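Long-range contacts in putative uronate isomerase (Thermotoga maritima, PDB 4NAR), which is of unproven function but probably acts as a lactate racemase-like enzyme, although it is named a putative uronate isomerase: residues Q258-Y263 with G416-D421; R266-A271 with D408-V413; N355-G360 with F373-A378. All blocks are in the same frame, centred on the assembly; numbering follows the deposited sequence.

Contact 1: Q258-Y263 with G416-D421; sequences QLHVKY and GKYLYD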
loop_
_atom_site.group_PDB
_atom_site.type_symbol
_atom_site.label_atom_id
_atom_site.label_comp_id
_atom_site.label_asym_id
_atom_site.label_seq_id
_atom_site.Cartn_x
_atom_site.Cartn_y
_atom_site.Cartn_z
ATOM N N GLN A 258 0.321 0.360 -18.222
ATOM C CA GLN A 258 -0.398 -0.008 -19.439
ATOM C C GLN A 258 -1.599 -0.873 -19.097
ATOM O O GLN A 258 -2.538 -0.980 -19.876
ATOM C CB GLN A 258 0.502 -0.813 -20.375
ATOM C CG GLN A 258 1.621 -0.038 -21.075
ATOM C CD GLN A 258 2.503 -0.966 -21.913
ATOM O OE1 GLN A 258 3.477 -1.548 -21.409
ATOM N NE2 GLN A 258 2.151 -1.125 -23.195
ATOM N N LEU A 259 -1.554 -1.506 -17.933
ATOM C CA LEU A 259 -2.551 -2.498 -17.561
ATOM C C LEU A 259 -3.548 -1.976 -16.517
ATOM O O LEU A 259 -4.706 -2.421 -16.466
ATOM C CB LEU A 259 -1.834 -3.725 -17.009
ATOM C CG LEU A 259 -1.624 -4.973 -17.874
ATOM C CD1 LEU A 259 -1.169 -4.630 -19.282
ATOM C CD2 LEU A 259 -0.631 -5.889 -17.193
ATOM N N HIS A 260 -3.109 -1.041 -15.678
ATOM C CA HIS A 260 -3.911 -0.670 -14.508
ATOM C C HIS A 260 -4.649 0.674 -14.598
ATOM O O HIS A 260 -5.217 1.151 -13.611
ATOM C CB HIS A 260 -3.058 -0.744 -13.240
ATOM C CG HIS A 260 -2.540 -2.115 -12.941
ATOM N ND1 HIS A 260 -1.320 -2.338 -12.336
ATOM C CD2 HIS A 260 -3.084 -3.342 -13.143
ATOM C CE1 HIS A 260 -1.135 -3.635 -12.175
ATOM N NE2 HIS A 260 -2.195 -4.267 -12.658
ATOM N N VAL A 261 -4.657 1.281 -15.780
ATOM C CA VAL A 261 -5.430 2.503 -15.970
ATOM C C VAL A 261 -6.683 2.281 -16.838
ATOM O O VAL A 261 -6.585 1.852 -17.990
ATOM C CB VAL A 261 -4.562 3.657 -16.529
ATOM C CG1 VAL A 261 -5.409 4.928 -16.735
ATOM C CG2 VAL A 261 -3.403 3.948 -15.591
ATOM N N LYS A 262 -7.855 2.555 -16.254
ATOM C CA LYS A 262 -9.126 2.561 -16.974
ATOM C C LYS A 262 -9.435 3.957 -17.503
ATOM O O LYS A 262 -9.284 4.961 -16.794
ATOM C CB LYS A 262 -10.276 2.118 -16.059
ATOM C CG LYS A 262 -10.197 0.666 -15.558
ATOM C CD LYS A 262 -10.217 -0.332 -16.710
ATOM C CE LYS A 262 -10.512 -1.746 -16.209
ATOM N NZ LYS A 262 -10.354 -2.750 -17.316
ATOM N N TYR A 263 -9.885 4.029 -18.750
ATOM C CA TYR A 263 -10.211 5.324 -19.343
ATOM C C TYR A 263 -11.707 5.500 -19.516
ATOM O O TYR A 263 -12.416 4.549 -19.852
ATOM C CB TYR A 263 -9.482 5.533 -20.675
ATOM C CG TYR A 263 -7.982 5.616 -20.518
ATOM C CD1 TYR A 263 -7.191 4.474 -20.608
ATOM C CD2 TYR A 263 -7.356 6.833 -20.253
ATOM C CE1 TYR A 263 -5.808 4.543 -20.451
ATOM C CE2 TYR A 263 -5.973 6.914 -20.090
ATOM C CZ TYR A 263 -5.205 5.764 -20.190
ATOM O OH TYR A 263 -3.834 5.830 -20.038
ATOM N N GLY A 416 -11.483 0.000 -5.975
ATOM C CA GLY A 416 -10.246 0.522 -5.426
ATOM C C GLY A 416 -8.988 -0.063 -6.043
ATOM O O GLY A 416 -7.891 0.168 -5.536
ATOM N N LYS A 417 -9.140 -0.823 -7.126
ATOM C CA LYS A 417 -7.998 -1.482 -7.755
ATOM C C LYS A 417 -7.415 -0.647 -8.899
ATOM O O LYS A 417 -6.257 -0.240 -8.848
ATOM C CB LYS A 417 -8.374 -2.890 -8.241
ATOM C CG LYS A 417 -8.793 -3.873 -7.118
ATOM C CD LYS A 417 -7.683 -4.037 -6.084
ATOM C CE LYS A 417 -8.198 -4.708 -4.810
ATOM N NZ LYS A 417 -8.569 -6.141 -4.959
ATOM N N TYR A 418 -8.234 -0.381 -9.915
ATOM C CA TYR A 418 -7.797 0.342 -11.117
ATOM C C TYR A 418 -7.789 1.861 -10.978
ATOM O O TYR A 418 -8.668 2.426 -10.324
ATOM C CB TYR A 418 -8.670 -0.056 -12.310
ATOM C CG TYR A 418 -8.390 -1.467 -12.723
ATOM C CD1 TYR A 418 -8.945 -2.527 -12.027
ATOM C CD2 TYR A 418 -7.513 -1.752 -13.771
ATOM C CE1 TYR A 418 -8.668 -3.839 -12.374
ATOM C CE2 TYR A 418 -7.227 -3.067 -14.132
ATOM C CZ TYR A 418 -7.811 -4.107 -13.425
ATOM O OH TYR A 418 -7.539 -5.419 -13.755
ATOM N N LEU A 419 -6.795 2.502 -11.602
ATOM C CA LEU A 419 -6.711 3.964 -11.690
ATOM C C LEU A 419 -7.590 4.423 -12.853
ATOM O O LEU A 419 -7.485 3.894 -13.969
ATOM C CB LEU A 419 -5.277 4.391 -11.989
ATOM C CG LEU A 419 -4.656 5.638 -11.362
ATOM C CD1 LEU A 419 -3.597 6.210 -12.317
ATOM C CD2 LEU A 419 -5.681 6.685 -10.960
ATOM N N TYR A 420 -8.457 5.397 -12.604
ATOM C CA TYR A 420 -9.292 5.940 -13.669
ATOM C C TYR A 420 -8.706 7.219 -14.268
ATOM O O TYR A 420 -8.126 8.045 -13.551
ATOM C CB TYR A 420 -10.725 6.143 -13.169
ATOM C CG TYR A 420 -11.490 4.848 -13.211
ATOM C CD1 TYR A 420 -11.327 3.883 -12.218
ATOM C CD2 TYR A 420 -12.336 4.563 -14.270
ATOM C CE1 TYR A 420 -12.010 2.680 -12.269
ATOM C CE2 TYR A 420 -13.026 3.370 -14.329
ATOM C CZ TYR A 420 -12.859 2.428 -13.336
ATOM O OH TYR A 420 -13.548 1.238 -13.416
ATOM N N ASP A 421 -8.818 7.359 -15.588
ATOM C CA ASP A 421 -8.391 8.585 -16.255
ATOM C C ASP A 421 -9.378 8.974 -17.367
ATOM O O ASP A 421 -10.153 8.134 -17.842
ATOM C CB ASP A 421 -6.964 8.453 -16.796
ATOM C CG ASP A 421 -6.197 9.782 -16.755
ATOM O OD1 ASP A 421 -6.857 10.852 -16.625
ATOM O OD2 ASP A 421 -4.937 9.761 -16.849
#
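K262 sets its CG anti to the carbonyl carbon (chi1 -65°) and then bends at chi2 (-61°), which turns the end of the chain back over the Y418 ring; Y420, with its CG also anti to the carbonyl carbon, offers a face to the root of the same lysine. One side chain thus serves two tyrosines. K262 CB sits over the Y420 ring, 3.7 Å from its centroid, while CE lies over a face of Y418, 4.1 Å from that centroid. NZ follows in a cation-pi contact, 4.8 Å from the Y418 centroid. The Y418 ring also meets L259 O at its edge, and its hydroxyl is hydrogen-bonded to E227 O.

V261 and Y263 point to the other side of the strand pair. There V261 CG2 meets L419 CD1 at 4.0 Å, and the Y263 ring lies beside D421, nearly parallel to its carboxylate; that carboxylate is salt-bridged to R294.

The backbones are joined by L419 N to H260 O (2.9 Å), K262 N to L419 O (2.7 Å) and D421 N to K262 O (2.7 Å). Residues 261-263 and 419-421, in register, form a two-stranded parallel sheet, entered from helix 241-259 through the single residue H260.

Contact 2: R266-A271 with D408-V413; sequences RPLRRA and DSLWIV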
loop_
_atom_site.group_PDB
_atom_site.type_symbol
_atom_site.label_atom_id
_atom_site.label_comp_id
_atom_site.label_asym_id
_atom_site.label_seq_id
_atom_site.Cartn_x
_atom_site.Cartn_y
_atom_site.Cartn_z
ATOM N N ARG A 266 -16.402 10.816 -20.124
ATOM C CA ARG A 266 -17.192 11.829 -19.437
ATOM C C ARG A 266 -16.904 11.752 -17.952
ATOM O O ARG A 266 -16.760 10.655 -17.410
ATOM C CB ARG A 266 -18.676 11.560 -19.662
ATOM C CG ARG A 266 -19.584 12.782 -19.562
ATOM C CD ARG A 266 -20.861 12.547 -20.374
ATOM N NE ARG A 266 -20.622 11.559 -21.426
ATOM C CZ ARG A 266 -21.206 10.363 -21.480
ATOM N NH1 ARG A 266 -22.093 10.011 -20.554
ATOM N NH2 ARG A 266 -20.911 9.525 -22.468
ATOM N N PRO A 267 -16.818 12.915 -17.285
ATOM C CA PRO A 267 -16.729 12.943 -15.817
ATOM C C PRO A 267 -17.899 12.186 -15.180
ATOM O O PRO A 267 -19.016 12.212 -15.719
ATOM C CB PRO A 267 -16.830 14.438 -15.496
ATOM C CG PRO A 267 -16.246 15.118 -16.731
ATOM C CD PRO A 267 -16.712 14.261 -17.884
ATOM N N LEU A 268 -17.656 11.521 -14.052
ATOM C CA LEU A 268 -18.710 10.740 -13.403
ATOM C C LEU A 268 -19.494 11.564 -12.388
ATOM O O LEU A 268 -18.911 12.356 -11.645
ATOM C CB LEU A 268 -18.122 9.513 -12.703
ATOM C CG LEU A 268 -17.416 8.470 -13.570
ATOM C CD1 LEU A 268 -16.900 7.330 -12.687
ATOM C CD2 LEU A 268 -18.354 7.954 -14.665
ATOM N N ARG A 269 -20.810 11.368 -12.342
ATOM C CA ARG A 269 -21.623 12.006 -11.311
ATOM C C ARG A 269 -21.785 11.053 -10.120
ATOM O O ARG A 269 -21.948 11.481 -8.974
ATOM C CB ARG A 269 -22.972 12.470 -11.878
ATOM C CG ARG A 269 -24.182 12.052 -11.040
ATOM C CD ARG A 269 -25.272 13.127 -10.985
ATOM N NE ARG A 269 -24.806 14.384 -10.385
ATOM C CZ ARG A 269 -24.604 14.587 -9.078
ATOM N NH1 ARG A 269 -24.806 13.609 -8.191
ATOM N NH2 ARG A 269 -24.189 15.778 -8.656
ATOM N N ARG A 270 -21.703 9.758 -10.401
ATOM C CA ARG A 270 -21.823 8.731 -9.368
ATOM C C ARG A 270 -20.859 7.587 -9.662
ATOM O O ARG A 270 -20.805 7.075 -10.787
ATOM C CB ARG A 270 -23.256 8.183 -9.301
ATOM C CG ARG A 270 -24.142 8.833 -8.248
ATOM C CD ARG A 270 -25.546 9.160 -8.776
ATOM N NE ARG A 270 -26.241 7.992 -9.316
ATOM C CZ ARG A 270 -27.065 7.213 -8.617
ATOM N NH1 ARG A 270 -27.297 7.461 -7.331
ATOM N NH2 ARG A 270 -27.651 6.175 -9.202
ATOM N N ALA A 271 -20.093 7.194 -8.651
ATOM C CA ALA A 271 -19.234 6.017 -8.747
ATOM C C ALA A 271 -19.412 5.185 -7.488
ATOM O O ALA A 271 -19.240 5.693 -6.368
ATOM C CB ALA A 271 -17.765 6.423 -8.922
ATOM N N ASP A 408 -23.967 8.516 -16.641
ATOM C CA ASP A 408 -22.863 9.080 -15.860
ATOM C C ASP A 408 -22.687 8.477 -14.449
ATOM O O ASP A 408 -22.214 9.140 -13.516
ATOM C CB ASP A 408 -22.957 10.608 -15.818
ATOM C CG ASP A 408 -22.667 11.242 -17.175
ATOM O OD1 ASP A 408 -22.129 10.535 -18.055
ATOM O OD2 ASP A 408 -22.967 12.444 -17.365
ATOM N N SER A 409 -23.061 7.210 -14.307
ATOM C CA SER A 409 -22.769 6.462 -13.095
ATOM C C SER A 409 -21.901 5.255 -13.429
ATOM O O SER A 409 -21.843 4.821 -14.581
ATOM C CB SER A 409 -24.054 6.019 -12.398
ATOM O OG SER A 409 -24.872 7.142 -12.117
ATOM N N LEU A 410 -21.222 4.715 -12.423
ATOM C CA LEU A 410 -20.341 3.577 -12.640
ATOM C C LEU A 410 -20.312 2.639 -11.436
ATOM O O LEU A 410 -20.118 3.070 -10.292
ATOM C CB LEU A 410 -18.918 4.047 -12.964
ATOM C CG LEU A 410 -18.380 3.747 -14.372
ATOM C CD1 LEU A 410 -16.865 3.586 -14.335
ATOM C CD2 LEU A 410 -19.052 2.523 -15.023
ATOM N N TRP A 411 -20.498 1.355 -11.716
ATOM C CA TRP A 411 -20.413 0.296 -10.725
ATOM C C TRP A 411 -19.054 -0.369 -10.940
ATOM O O TRP A 411 -18.859 -1.115 -11.903
ATOM C CB TRP A 411 -21.559 -0.692 -10.948
ATOM C CG TRP A 411 -21.757 -1.746 -9.907
ATOM C CD1 TRP A 411 -21.329 -3.044 -9.963
ATOM C CD2 TRP A 411 -22.485 -1.618 -8.672
ATOM N NE1 TRP A 411 -21.733 -3.726 -8.836
ATOM C CE2 TRP A 411 -22.440 -2.872 -8.027
ATOM C CE3 TRP A 411 -23.157 -0.561 -8.045
ATOM C CZ2 TRP A 411 -23.043 -3.097 -6.789
ATOM C CZ3 TRP A 411 -23.755 -0.784 -6.821
ATOM C CH2 TRP A 411 -23.691 -2.041 -6.201
ATOM N N ILE A 412 -18.113 -0.069 -10.050
ATOM C CA ILE A 412 -16.723 -0.487 -10.205
ATOM C C ILE A 412 -16.425 -1.757 -9.430
ATOM O O ILE A 412 -16.446 -1.757 -8.190
ATOM C CB ILE A 412 -15.758 0.627 -9.723
ATOM C CG1 ILE A 412 -16.134 1.975 -10.358
ATOM C CG2 ILE A 412 -14.297 0.261 -10.024
ATOM C CD1 ILE A 412 -15.333 3.145 -9.795
ATOM N N VAL A 413 -16.165 -2.838 -10.169
ATOM C CA VAL A 413 -15.755 -4.120 -9.594
ATOM C C VAL A 413 -14.531 -4.609 -10.348
ATOM O O VAL A 413 -14.550 -4.657 -11.577
ATOM C CB VAL A 413 -16.847 -5.209 -9.738
ATOM C CG1 VAL A 413 -16.359 -6.548 -9.157
ATOM C CG2 VAL A 413 -18.144 -4.792 -9.064
#
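Charge pairing joins R266 to D408 at the start of the contact. R266 starts out with CG anti to the backbone N (chi1 -154°) and folds at chi3, which lets NH1 meet D408 OD1 at 2.6 Å in a salt bridge. The nitrogen comes in on the syn side of that oxygen, somewhat out of the carboxylate plane, and the two flat groups are turned 42° against each other. R266 CD also packs on the carboxylate.

Among the hydrogen bonds, D408 O is gripped twice: R269 N (2.9 Å) and R270 N (3.2 Å) both donate to it in the carbonyl plane, at the kink in the chain around R269. Farther on, L410 N gives R270 O a weak bond. A side-chain bond runs alongside, from R270 NE to S409 OG at 3.2 Å; the hydroxyl is also hydrogen-bonded to D406, so it links the arginine to the residues preceding the strand.

Apolar packing lies on the other side of the strands, where L268 CD1 rests on L410 CB at 3.9 Å and A271 CB meets I412 CD1 at 4.2 Å.

R270 pairs with S409 and A271 with L410, both in parallel register. Strand 409-412 is an outermost strand of the five-stranded parallel sheet, beside strand 268-274, which has strand 302-308 as its other neighbour; M298 of strand 298-299 packs on L268 and A271.

Contact 3: N355-G360 with F373-A378; sequences NVRGAG and FDVILA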
loop_
_atom_site.group_PDB
_atom_site.type_symbol
_atom_site.label_atom_id
_atom_site.label_comp_id
_atom_site.label_asym_id
_atom_site.label_seq_id
_atom_site.Cartn_x
_atom_site.Cartn_y
_atom_site.Cartn_z
ATOM N N ASN A 355 -6.245 12.567 1.856
ATOM C CA ASN A 355 -6.278 11.604 0.767
ATOM C C ASN A 355 -7.699 11.113 0.450
ATOM O O ASN A 355 -8.128 11.096 -0.718
ATOM C CB ASN A 355 -5.348 10.436 1.090
ATOM C CG ASN A 355 -3.881 10.761 0.806
ATOM O OD1 ASN A 355 -3.575 11.626 -0.039
ATOM N ND2 ASN A 355 -2.968 10.059 1.494
ATOM N N VAL A 356 -8.426 10.723 1.494
ATOM C CA VAL A 356 -9.804 10.291 1.329
ATOM C C VAL A 356 -10.736 11.435 0.886
ATOM O O VAL A 356 -11.495 11.283 -0.092
ATOM C CB VAL A 356 -10.369 9.657 2.609
ATOM C CG1 VAL A 356 -11.875 9.378 2.441
ATOM C CG2 VAL A 356 -9.603 8.375 2.972
ATOM N N ARG A 357 -10.669 12.575 1.579
ATOM C CA ARG A 357 -11.651 13.640 1.360
ATOM C C ARG A 357 -11.521 14.309 -0.015
ATOM O O ARG A 357 -12.526 14.713 -0.623
ATOM C CB ARG A 357 -11.627 14.693 2.477
ATOM C CG ARG A 357 -12.882 15.550 2.475
ATOM C CD ARG A 357 -14.121 14.683 2.766
ATOM N NE ARG A 357 -15.411 15.349 2.526
ATOM C CZ ARG A 357 -15.970 15.510 1.320
ATOM N NH1 ARG A 357 -15.352 15.079 0.213
ATOM N NH2 ARG A 357 -17.154 16.110 1.212
ATOM N N GLY A 358 -10.287 14.406 -0.507
ATOM C CA GLY A 358 -10.045 15.001 -1.808
ATOM C C GLY A 358 -9.925 16.519 -1.792
ATOM O O GLY A 358 -9.842 17.150 -0.726
ATOM N N ALA A 359 -9.921 17.104 -2.986
ATOM C CA ALA A 359 -9.780 18.546 -3.162
ATOM C C ALA A 359 -10.922 19.312 -2.505
ATOM O O ALA A 359 -12.054 18.822 -2.433
ATOM C CB ALA A 359 -9.717 18.892 -4.651
ATOM N N GLY A 360 -10.611 20.523 -2.048
ATOM C CA GLY A 360 -11.600 21.396 -1.440
ATOM C C GLY A 360 -10.983 22.739 -1.096
ATOM O O GLY A 360 -9.770 22.927 -1.244
ATOM N N PHE A 373 -15.958 16.973 -4.512
ATOM C CA PHE A 373 -16.889 15.846 -4.588
ATOM C C PHE A 373 -17.300 15.354 -3.201
ATOM O O PHE A 373 -16.705 15.746 -2.199
ATOM C CB PHE A 373 -16.321 14.699 -5.452
ATOM C CG PHE A 373 -14.935 14.249 -5.052
ATOM C CD1 PHE A 373 -13.820 14.669 -5.779
ATOM C CD2 PHE A 373 -14.745 13.413 -3.951
ATOM C CE1 PHE A 373 -12.539 14.267 -5.423
ATOM C CE2 PHE A 373 -13.456 13.002 -3.578
ATOM C CZ PHE A 373 -12.353 13.430 -4.322
ATOM N N ASP A 374 -18.319 14.502 -3.143
ATOM C CA ASP A 374 -18.760 13.917 -1.872
ATOM C C ASP A 374 -18.228 12.478 -1.728
ATOM O O ASP A 374 -18.104 11.756 -2.713
ATOM C CB ASP A 374 -20.287 13.922 -1.780
ATOM C CG ASP A 374 -20.805 13.760 -0.342
ATOM O OD1 ASP A 374 -22.039 13.872 -0.135
ATOM O OD2 ASP A 374 -19.989 13.526 0.582
ATOM N N VAL A 375 -17.891 12.083 -0.507
ATOM C CA VAL A 375 -17.446 10.714 -0.225
ATOM C C VAL A 375 -18.417 10.060 0.742
ATOM O O VAL A 375 -18.622 10.547 1.866
ATOM C CB VAL A 375 -16.046 10.674 0.441
ATOM C CG1 VAL A 375 -15.658 9.223 0.763
ATOM C CG2 VAL A 375 -15.009 11.365 -0.440
ATOM N N ILE A 376 -19.016 8.957 0.318
ATOM C CA ILE A 376 -20.057 8.333 1.123
ATOM C C ILE A 376 -19.640 6.937 1.560
ATOM O O ILE A 376 -19.127 6.149 0.762
ATOM C CB ILE A 376 -21.388 8.302 0.349
ATOM C CG1 ILE A 376 -21.855 9.741 0.091
ATOM C CG2 ILE A 376 -22.465 7.506 1.106
ATOM C CD1 ILE A 376 -22.331 9.984 -1.345
ATOM N N LEU A 377 -19.838 6.650 2.843
ATOM C CA LEU A 377 -19.564 5.335 3.388
ATOM C C LEU A 377 -20.849 4.503 3.388
ATOM O O LEU A 377 -21.815 4.823 4.103
ATOM C CB LEU A 377 -19.018 5.442 4.812
ATOM C CG LEU A 377 -17.600 5.996 5.006
ATOM C CD1 LEU A 377 -17.026 5.644 6.408
ATOM C CD2 LEU A 377 -16.674 5.510 3.896
ATOM N N ALA A 378 -20.868 3.448 2.574
ATOM C CA ALA A 378 -21.958 2.471 2.608
ATOM C C ALA A 378 -21.449 1.190 3.275
ATOM O O ALA A 378 -21.161 0.190 2.610
ATOM C CB ALA A 378 -22.489 2.188 1.204
HETATM O O HOH W 1 -13.444 16.643 -2.634
#
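R357 closes helix 347-357, and G358 leaves helical geometry with a positive phi (85°), turning the chain beside the start of strand 373-379. This is the C-terminal end of a helix packed on the start of a strand of the parallel sheet, in an alpha/beta fold. A CB on G358 would run into the F373 ring, whose CZ is already 3.8 Å from G358 CA, and would also press on the R357 carbonyl, so glycine fits here.

R357 leaves the helix with CG anti to the backbone N (chi1 -163°) and bends at chi2, which brings the guanidinium down onto the strand. NH1 donates to F373 O at 2.8 Å in an almost straight bond (169°), with the oxygen in the guanidinium plane; NH2 adds a weak bond to the same oxygen. D374 OD2 lies well out of that plane, 3.9 Å from R357 NH2, a long salt bridge of charges alone. F371 adds a cation-pi contact to R357.

V375 CG2 packs against V356 O, which is hydrogen-bonded to S289 OG, and V375 CG1 meets V356 CG1 (4.1 Å), the two valines crossing at about a right angle.

A water bridges the helix end to the strand: it is hydrogen-bonded to R357 O and A359 O and accepts from F373 N at 3.2 Å. Its oxygen sits over the centre of the F373 ring.

The three contacts are nested along the chain: contact 3 lies inside the loop closed by contact 2, which in turn lies inside that of contact 1. Contacts 1 and 2, with centres 13 Å apart, are built from consecutive strands, 261-264 then 268-274 and 409-412 then 419-422, and they touch where Y420 packs on L410 and I412. Contacts 2 and 3, centres 15 Å apart, reach the same parallel sheet, at strands 268-274 and 409-412 in one case and strand 373-379 in the other, with strand 302-308 between. The C-terminal strands 409-412 and 419-422 thus pair with strands some 140-150 residues earlier, just after helix 241-259.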